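Local coordinates for DNA-binding protein (Silicibacter pomeroyi, PDB 3EUS) that probably binds DNA through a helix-turn-helix domain of the Cro/C1 (XRE) type, and pairs with a second copy of itself in the crystal, at residues His12-Gln17 with Val76-Glu81; Leu28-Leu33 with Ser42-Val47; Ala34-Lys39 with Met63-Gly68. One frame throughout, in Å; residues are numbered along the deposited sequence.

Contact 1. Residues His12-Gln17 with Val76-Glu81; sequences HVYLCQ and VATIAE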
loop_
_atom_site.group_PDB
_atom_site.type_symbol
_atom_site.label_atom_id
_atom_site.label_comp_id
_atom_site.label_asym_id
_atom_site.label_seq_id
_atom_site.Cartn_x
_atom_site.Cartn_y
_atom_site.Cartn_z
ATOM N N HIS A 12 -4.223 7.183 7.267
ATOM C CA HIS A 12 -5.044 7.325 6.053
ATOM C C HIS A 12 -5.053 8.746 5.549
ATOM O O HIS A 12 -4.958 8.992 4.341
ATOM C CB HIS A 12 -6.487 6.992 6.349
ATOM C CG HIS A 12 -6.689 5.567 6.662
ATOM N ND1 HIS A 12 -6.743 5.100 7.959
ATOM C CD2 HIS A 12 -6.821 4.490 5.855
ATOM C CE1 HIS A 12 -6.895 3.784 7.933
ATOM N NE2 HIS A 12 -6.941 3.392 6.670
ATOM N N VAL A 13 -5.199 9.673 6.476
ATOM C CA VAL A 13 -5.238 11.088 6.113
ATOM C C VAL A 13 -3.897 11.469 5.442
ATOM O O VAL A 13 -3.848 12.083 4.383
ATOM C CB VAL A 13 -5.545 11.932 7.368
ATOM C CG1 VAL A 13 -5.101 13.385 7.220
ATOM C CG2 VAL A 13 -7.007 11.844 7.720
ATOM N N TYR A 14 -2.804 11.027 6.038
ATOM C CA TYR A 14 -1.452 11.240 5.439
ATOM C C TYR A 14 -1.305 10.576 4.073
ATOM O O TYR A 14 -0.819 11.175 3.137
ATOM C CB TYR A 14 -0.378 10.743 6.390
ATOM C CG TYR A 14 1.000 10.768 5.824
ATOM C CD1 TYR A 14 1.708 11.965 5.725
ATOM C CD2 TYR A 14 1.604 9.618 5.389
ATOM C CE1 TYR A 14 2.970 11.996 5.197
ATOM C CE2 TYR A 14 2.842 9.649 4.845
ATOM C CZ TYR A 14 3.526 10.827 4.773
ATOM O OH TYR A 14 4.779 10.855 4.237
ATOM N N LEU A 15 -1.706 9.325 3.948
ATOM C CA LEU A 15 -1.553 8.603 2.711
ATOM C C LEU A 15 -2.304 9.379 1.628
ATOM O O LEU A 15 -1.790 9.626 0.529
ATOM C CB LEU A 15 -2.123 7.204 2.839
ATOM C CG LEU A 15 -2.247 6.415 1.547
ATOM C CD1 LEU A 15 -0.883 6.289 0.778
ATOM C CD2 LEU A 15 -2.830 5.010 1.838
ATOM N N CYS A 16 -3.494 9.848 1.990
ATOM C CA CYS A 16 -4.331 10.503 1.016
ATOM C C CYS A 16 -3.711 11.789 0.584
ATOM O O CYS A 16 -3.792 12.125 -0.597
ATOM C CB CYS A 16 -5.720 10.696 1.552
ATOM S SG CYS A 16 -6.571 9.080 1.411
ATOM N N GLN A 17 -3.117 12.513 1.530
ATOM C CA GLN A 17 -2.407 13.726 1.203
ATOM C C GLN A 17 -1.289 13.430 0.191
ATOM O O GLN A 17 -1.084 14.169 -0.782
ATOM C CB GLN A 17 -1.860 14.374 2.522
ATOM C CG GLN A 17 -0.884 15.458 2.337
ATOM C CD GLN A 17 -1.374 16.598 1.499
ATOM O OE1 GLN A 17 -0.559 17.315 0.865
ATOM N NE2 GLN A 17 -2.686 16.839 1.522
ATOM N N VAL A 76 5.781 5.042 2.751
ATOM C CA VAL A 76 5.504 3.809 3.479
ATOM C C VAL A 76 6.226 3.813 4.831
ATOM O O VAL A 76 5.632 3.493 5.849
ATOM C CB VAL A 76 5.896 2.572 2.609
ATOM C CG1 VAL A 76 5.891 1.254 3.473
ATOM C CG2 VAL A 76 5.096 2.459 1.321
ATOM N N ALA A 77 7.483 4.287 4.877
ATOM C CA ALA A 77 8.198 4.377 6.145
ATOM C C ALA A 77 7.527 5.363 7.098
ATOM O O ALA A 77 7.507 5.137 8.307
ATOM C CB ALA A 77 9.698 4.814 5.918
ATOM N N THR A 78 7.053 6.487 6.549
ATOM C CA THR A 78 6.396 7.526 7.383
ATOM C C THR A 78 5.104 6.964 7.968
ATOM O O THR A 78 4.821 7.131 9.196
ATOM C CB THR A 78 6.189 8.841 6.577
ATOM O OG1 THR A 78 7.457 9.285 6.101
ATOM C CG2 THR A 78 5.628 9.969 7.451
ATOM N N ILE A 79 4.327 6.271 7.127
ATOM C CA ILE A 79 3.116 5.600 7.618
ATOM C C ILE A 79 3.479 4.630 8.727
ATOM O O ILE A 79 2.828 4.676 9.801
ATOM C CB ILE A 79 2.312 4.901 6.508
ATOM C CG1 ILE A 79 1.673 5.940 5.560
ATOM C CG2 ILE A 79 1.257 3.964 7.136
ATOM C CD1 ILE A 79 1.348 5.395 4.272
ATOM N N ALA A 80 4.544 3.823 8.527
ATOM C CA ALA A 80 4.951 2.747 9.449
ATOM C C ALA A 80 5.330 3.237 10.847
ATOM O O ALA A 80 4.992 2.592 11.857
ATOM C CB ALA A 80 6.106 1.845 8.848
ATOM N N GLU A 81 5.997 4.376 10.891
ATOM C CA GLU A 81 6.518 4.926 12.116
ATOM C C GLU A 81 5.430 5.583 13.002
ATOM O O GLU A 81 5.659 5.829 14.162
ATOM C CB GLU A 81 7.574 5.934 11.746
ATOM C CG GLU A 81 8.604 6.247 12.794
ATOM C CD GLU A 81 10.019 6.072 12.241
ATOM O OE1 GLU A 81 10.223 6.240 11.015
ATOM O OE2 GLU A 81 10.878 5.715 13.041
#
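Tyr14 reaches from helix 10-25 to helix 72-81 and meets Thr78 with the far end of its ring and Ile79 with one side of it. The two helical segments run nearly antiparallel, at 168°, with their axes 10.2 Å apart at closest approach, a spacing that a long flat side chain spans well. Because CG of Tyr14 stands anti to the backbone N (chi1 173°), the ring is carried outward across the gap. Its phenol end lies against Thr78, the two side chains crossing at about a right angle: OH of Tyr14 is 3.4 Å from CB of Thr78, whose methyl CG2 approaches obliquely, 3.5 Å from CZ of Tyr14. Ile79 comes instead at the ring edge, near the ring plane, where its CG1 is 3.7 Å from CD2 of Tyr14. Beyond that point the isoleucine chain runs on to Leu15, bringing CD1 to 4.2 Å from CB of Leu15. Isoleucine suits this place because its longer arm makes both touches, CG1 at the ring edge and CD1 against the leucine. The polar ends look elsewhere: Tyr14 OH is hydrogen-bonded to Arg18, and Thr78 OG1 to the carbonyl of Glu74 one turn back in its own helix, which turns the methyl of the threonine to the ring. An alanine in place of Tyr14 would leave Thr78 CG2 and Ile79 CG1 without their aromatic neighbour and would probably open a gap between the helices. Leu15 and Ile79 also pack on Ile57 and Ala60 of the second subunit, respectively. No hydrogen bond crosses between the two segments, so helices 10-25 and 72-81, near the two ends of the chain, are joined here by apolar and van der Waals packing, with each hydroxyl satisfied within its own helix.

Contact 2. Residues Leu28-Leu33 with Ser42-Val47; sequences LTQADL and SFVAKV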
loop_
_atom_site.group_PDB
_atom_site.type_symbol
_atom_site.label_atom_id
_atom_site.label_comp_id
_atom_site.label_asym_id
_atom_site.label_seq_id
_atom_site.Cartn_x
_atom_site.Cartn_y
_atom_site.Cartn_z
ATOM N N LEU A 28 -1.283 16.600 -13.071
ATOM C CA LEU A 28 -2.430 15.847 -13.550
ATOM C C LEU A 28 -3.675 16.272 -12.819
ATOM O O LEU A 28 -3.629 16.447 -11.597
ATOM C CB LEU A 28 -2.255 14.339 -13.281
ATOM C CG LEU A 28 -1.077 13.583 -13.896
ATOM C CD1 LEU A 28 -0.895 12.126 -13.352
ATOM C CD2 LEU A 28 -1.230 13.573 -15.394
ATOM N N THR A 29 -4.791 16.366 -13.563
ATOM C CA THR A 29 -6.087 16.560 -12.968
ATOM C C THR A 29 -6.531 15.200 -12.467
ATOM O O THR A 29 -5.962 14.190 -12.855
ATOM C CB THR A 29 -7.130 17.049 -14.019
ATOM O OG1 THR A 29 -7.283 16.063 -15.037
ATOM C CG2 THR A 29 -6.684 18.384 -14.638
ATOM N N GLN A 30 -7.567 15.147 -11.644
ATOM C CA GLN A 30 -8.114 13.846 -11.299
ATOM C C GLN A 30 -8.503 12.999 -12.548
ATOM O O GLN A 30 -8.208 11.800 -12.594
ATOM C CB GLN A 30 -9.280 13.999 -10.354
ATOM C CG GLN A 30 -8.880 14.579 -8.986
ATOM C CD GLN A 30 -10.063 14.777 -8.096
ATOM O OE1 GLN A 30 -11.141 15.120 -8.575
ATOM N NE2 GLN A 30 -9.887 14.541 -6.813
ATOM N N ALA A 31 -9.108 13.643 -13.550
ATOM C CA ALA A 31 -9.478 12.982 -14.804
ATOM C C ALA A 31 -8.279 12.375 -15.543
ATOM O O ALA A 31 -8.384 11.253 -16.060
ATOM C CB ALA A 31 -10.237 13.953 -15.733
ATOM N N ASP A 32 -7.193 13.157 -15.616
ATOM C CA ASP A 32 -5.948 12.794 -16.320
ATOM C C ASP A 32 -5.340 11.542 -15.689
ATOM O O ASP A 32 -4.929 10.603 -16.387
ATOM C CB ASP A 32 -4.916 13.914 -16.183
ATOM C CG ASP A 32 -5.205 15.147 -17.033
ATOM O OD1 ASP A 32 -5.896 15.052 -18.090
ATOM O OD2 ASP A 32 -4.642 16.214 -16.645
ATOM N N LEU A 33 -5.318 11.535 -14.352
ATOM C CA LEU A 33 -4.765 10.429 -13.605
ATOM C C LEU A 33 -5.665 9.206 -13.783
ATOM O O LEU A 33 -5.153 8.100 -14.019
ATOM C CB LEU A 33 -4.538 10.760 -12.115
ATOM C CG LEU A 33 -4.029 9.580 -11.278
ATOM C CD1 LEU A 33 -2.732 8.891 -11.885
ATOM C CD2 LEU A 33 -3.876 9.896 -9.740
ATOM N N SER A 42 -14.159 9.454 -10.819
ATOM C CA SER A 42 -14.685 9.202 -9.461
ATOM C C SER A 42 -13.791 8.318 -8.608
ATOM O O SER A 42 -13.738 8.488 -7.395
ATOM C CB SER A 42 -16.113 8.612 -9.529
ATOM O OG SER A 42 -16.124 7.271 -10.013
ATOM N N PHE A 43 -13.035 7.414 -9.231
ATOM C CA PHE A 43 -12.076 6.609 -8.499
ATOM C C PHE A 43 -11.013 7.447 -7.814
ATOM O O PHE A 43 -10.791 7.290 -6.605
ATOM C CB PHE A 43 -11.423 5.553 -9.424
ATOM C CG PHE A 43 -10.276 4.806 -8.789
ATOM C CD1 PHE A 43 -10.509 3.735 -7.944
ATOM C CD2 PHE A 43 -8.969 5.150 -9.063
ATOM C CE1 PHE A 43 -9.456 3.027 -7.383
ATOM C CE2 PHE A 43 -7.890 4.431 -8.500
ATOM C CZ PHE A 43 -8.122 3.393 -7.648
ATOM N N VAL A 44 -10.406 8.356 -8.577
ATOM C CA VAL A 44 -9.397 9.263 -8.068
ATOM C C VAL A 44 -9.991 10.197 -6.999
ATOM O O VAL A 44 -9.414 10.308 -5.915
ATOM C CB VAL A 44 -8.719 10.041 -9.178
ATOM C CG1 VAL A 44 -7.726 11.138 -8.612
ATOM C CG2 VAL A 44 -7.959 9.043 -10.090
ATOM N N ALA A 45 -11.121 10.819 -7.294
ATOM C CA ALA A 45 -11.760 11.711 -6.296
ATOM C C ALA A 45 -12.060 10.959 -4.998
ATOM O O ALA A 45 -11.792 11.469 -3.887
ATOM C CB ALA A 45 -13.051 12.339 -6.844
ATOM N N LYS A 46 -12.615 9.768 -5.122
ATOM C CA LYS A 46 -12.999 8.998 -3.960
ATOM C C LYS A 46 -11.812 8.537 -3.142
ATOM O O LYS A 46 -11.835 8.611 -1.901
ATOM C CB LYS A 46 -13.886 7.818 -4.320
ATOM C CG LYS A 46 -15.304 8.239 -4.631
ATOM C CD LYS A 46 -16.135 7.065 -5.160
ATOM C CE LYS A 46 -17.611 7.427 -5.246
ATOM N NZ LYS A 46 -18.474 6.239 -5.352
ATOM N N VAL A 47 -10.753 8.067 -3.800
ATOM C CA VAL A 47 -9.580 7.686 -3.049
ATOM C C VAL A 47 -9.001 8.874 -2.256
ATOM O O VAL A 47 -8.604 8.731 -1.091
ATOM C CB VAL A 47 -8.526 7.057 -4.006
ATOM C CG1 VAL A 47 -7.132 7.026 -3.371
ATOM C CG2 VAL A 47 -9.002 5.633 -4.468
#
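Val44 packs into the side of helix 30-36, between the stem of Gln30 and the branched end of Leu33. This is the buried, densely packed part of the contact: CG1 of Val44 lies on the glutamine stem, 3.6 Å from CG of Gln30, while CG2 of Val44 sits between the carbonyl oxygen of Gln30 and Leu33, 4.1 Å from CG of Leu33. A compact branched residue suits a place where the backbones approach to 5.8 Å between the CA atoms of Gln30 and Val44. Trp62 and Arg23 also touch Val44, completing its buried setting.

Toward solvent the packing turns more polar. Gln30, extended beyond CG, lays its amide beside Ala45, with NE2 3.4 Å from CA of Ala45, and the small alanine lets the amide come this near. At the start of helix 30-36, Thr29 and Asp32 form a capping box: Asp32 N donates to Thr29 OG1, and Thr29 N returns a nearly straight bond to Asp32 OD2 (177°). Helices 30-36 and 41-48 are consistent with the helix-turn-helix pair of this family. No hydrogen bond joins the two segments themselves, so apolar packing holds the inner side, while a bond from Gln30 NE2 to Glu48, farther along helix 41-48, adds a polar tie at the partly exposed one.

Contact 3. Residues Ala34-Lys39 with Met63-Gly68; sequences AERLDK and MAACEG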
loop_
_atom_site.group_PDB
_atom_site.type_symbol
_atom_site.label_atom_id
_atom_site.label_comp_id
_atom_site.label_asym_id
_atom_site.label_seq_id
_atom_site.Cartn_x
_atom_site.Cartn_y
_atom_site.Cartn_z
ATOM N N ALA A 34 -6.984 9.387 -13.670
ATOM C CA ALA A 34 -7.900 8.258 -13.815
ATOM C C ALA A 34 -7.743 7.624 -15.211
ATOM O O ALA A 34 -7.739 6.408 -15.339
ATOM C CB ALA A 34 -9.342 8.652 -13.555
ATOM N N GLU A 35 -7.553 8.455 -16.217
ATOM C CA GLU A 35 -7.419 7.969 -17.605
ATOM C C GLU A 35 -6.176 7.067 -17.667
ATOM O O GLU A 35 -6.213 5.942 -18.218
ATOM C CB GLU A 35 -7.256 9.153 -18.582
ATOM C CG GLU A 35 -8.542 9.771 -19.107
ATOM C CD GLU A 35 -9.264 8.955 -20.161
ATOM O OE1 GLU A 35 -8.666 8.542 -21.187
ATOM O OE2 GLU A 35 -10.481 8.760 -19.978
ATOM N N ARG A 36 -5.096 7.511 -17.024
ATOM C CA ARG A 36 -3.853 6.730 -17.007
ATOM C C ARG A 36 -4.007 5.419 -16.253
ATOM O O ARG A 36 -3.300 4.457 -16.565
ATOM C CB ARG A 36 -2.686 7.487 -16.414
ATOM C CG ARG A 36 -2.224 8.677 -17.211
ATOM C CD ARG A 36 -1.056 9.327 -16.488
ATOM N NE ARG A 36 -0.486 10.399 -17.282
ATOM C CZ ARG A 36 0.668 11.004 -17.010
ATOM N NH1 ARG A 36 1.396 10.661 -15.943
ATOM N NH2 ARG A 36 1.112 11.952 -17.828
ATOM N N LEU A 37 -4.947 5.378 -15.303
ATOM C CA LEU A 37 -5.188 4.185 -14.523
ATOM C C LEU A 37 -6.334 3.354 -15.088
ATOM O O LEU A 37 -6.663 2.341 -14.461
ATOM C CB LEU A 37 -5.517 4.557 -13.085
ATOM C CG LEU A 37 -4.415 5.255 -12.317
ATOM C CD1 LEU A 37 -4.977 5.684 -10.907
ATOM C CD2 LEU A 37 -3.200 4.349 -12.208
ATOM N N ASP A 38 -6.896 3.763 -16.239
ATOM C CA ASP A 38 -8.051 3.129 -16.867
ATOM C C ASP A 38 -9.254 3.014 -15.890
ATOM O O ASP A 38 -9.977 1.984 -15.828
ATOM C CB ASP A 38 -7.649 1.782 -17.464
ATOM C CG ASP A 38 -8.627 1.285 -18.520
ATOM O OD1 ASP A 38 -9.181 2.097 -19.297
ATOM O OD2 ASP A 38 -8.835 0.046 -18.548
ATOM N N LYS A 39 -9.454 4.119 -15.181
ATOM C CA LYS A 39 -10.476 4.291 -14.160
ATOM C C LYS A 39 -11.323 5.471 -14.482
ATOM O O LYS A 39 -10.897 6.381 -15.233
ATOM C CB LYS A 39 -9.813 4.531 -12.802
ATOM C CG LYS A 39 -9.133 3.317 -12.247
ATOM C CD LYS A 39 -10.140 2.309 -11.771
ATOM C CE LYS A 39 -9.503 1.223 -10.922
ATOM N NZ LYS A 39 -10.494 0.551 -10.013
ATOM N N MET A 63 1.104 5.448 -8.036
ATOM C CA MET A 63 2.376 6.121 -7.868
ATOM C C MET A 63 3.199 6.086 -9.149
ATOM O O MET A 63 3.814 7.056 -9.495
ATOM C CB MET A 63 3.144 5.552 -6.652
ATOM C CG MET A 63 2.433 5.891 -5.313
ATOM S SD MET A 63 2.062 7.628 -4.926
ATOM C CE MET A 63 3.703 8.366 -4.925
ATOM N N ALA A 64 3.179 4.969 -9.866
ATOM C CA ALA A 64 3.828 4.890 -11.161
ATOM C C ALA A 64 3.236 5.825 -12.186
ATOM O O ALA A 64 3.989 6.416 -12.985
ATOM C CB ALA A 64 3.761 3.405 -11.739
ATOM N N ALA A 65 1.929 5.952 -12.194
ATOM C CA ALA A 65 1.243 6.878 -13.133
ATOM C C ALA A 65 1.559 8.334 -12.821
ATOM O O ALA A 65 1.487 9.175 -13.710
ATOM C CB ALA A 65 -0.299 6.652 -13.136
ATOM N N CYS A 66 1.932 8.609 -11.577
ATOM C CA CYS A 66 2.331 9.954 -11.143
ATOM C C CYS A 66 3.820 10.119 -11.180
ATOM O O CYS A 66 4.301 11.140 -10.737
ATOM C CB CYS A 66 1.848 10.223 -9.727
ATOM S SG CYS A 66 0.009 10.287 -9.504
ATOM N N GLU A 67 4.547 9.152 -11.730
ATOM C CA GLU A 67 6.029 9.186 -11.778
ATOM C C GLU A 67 6.586 9.476 -10.380
ATOM O O GLU A 67 7.402 10.368 -10.176
ATOM C CB GLU A 67 6.507 10.224 -12.807
ATOM C CG GLU A 67 5.768 10.094 -14.106
ATOM C CD GLU A 67 6.348 11.013 -15.147
ATOM O OE1 GLU A 67 6.099 12.248 -15.088
ATOM O OE2 GLU A 67 7.094 10.499 -15.995
ATOM N N GLY A 68 6.089 8.745 -9.398
ATOM C CA GLY A 68 6.491 8.985 -8.024
ATOM C C GLY A 68 6.892 7.716 -7.344
ATOM O O GLY A 68 6.812 7.625 -6.116
#
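Helices 30-36 and 56-65 come together at their C-terminal ends, where the CA atoms of Arg36 and Ala65 are 6.4 Å apart and each segment leaves its helix through a Schellman motif with a positive-phi residue, Asp38 in one and Glu67 in the other. In the second of these, Gly68 N bonds back to Met63 O; glycine, without a side chain, fits beside the Met63 methyl.

Ala65 is met by two neighbours from residues 34-39. Its CB faces CD2 of Leu37 at 3.8 Å and CB of Arg36 at 4.1 Å, and the methyl is small enough to admit both. Arg36 then stretches past it, extended from CG to NE, and delivers NH1 to the carbonyl oxygen of Ala65 at 2.7 Å. That oxygen lies in the guanidinium plane, at its edge, and the donor stands nearly in line with the C=O bond (170°), although the N-H itself is bent, at 140°. Leu28 packs against the arginine from the same chain.

A carbonyl in the last turn of a helix tends to be short of a backbone donor and sits at the partly negative end of the helix dipole. A cationic side chain is therefore a fitting partner, and the hydrogen bond is probably strengthened by the positive charge of the guanidinium.

In the fold
From the N terminus the chain enters helix 10-25, and contact 1 closes the widest loop by bringing residues 12-17 against 76-81, near the C terminus. Contacts 2 and 3 both nest inside that loop. Contact 2 closes a short loop between helices 30-36 and 41-48; contact 3 closes a longer one from the end of helix 30-36 to the end of helix 56-65. These two cross, because their segments alternate along the chain, and they touch where Leu33 meets Ala65. Contact 1 lies on the opposite side of the chain's centre, yet Cys16 packs against Val47, linking it to contact 2. Together they tie all five helices into one compact domain.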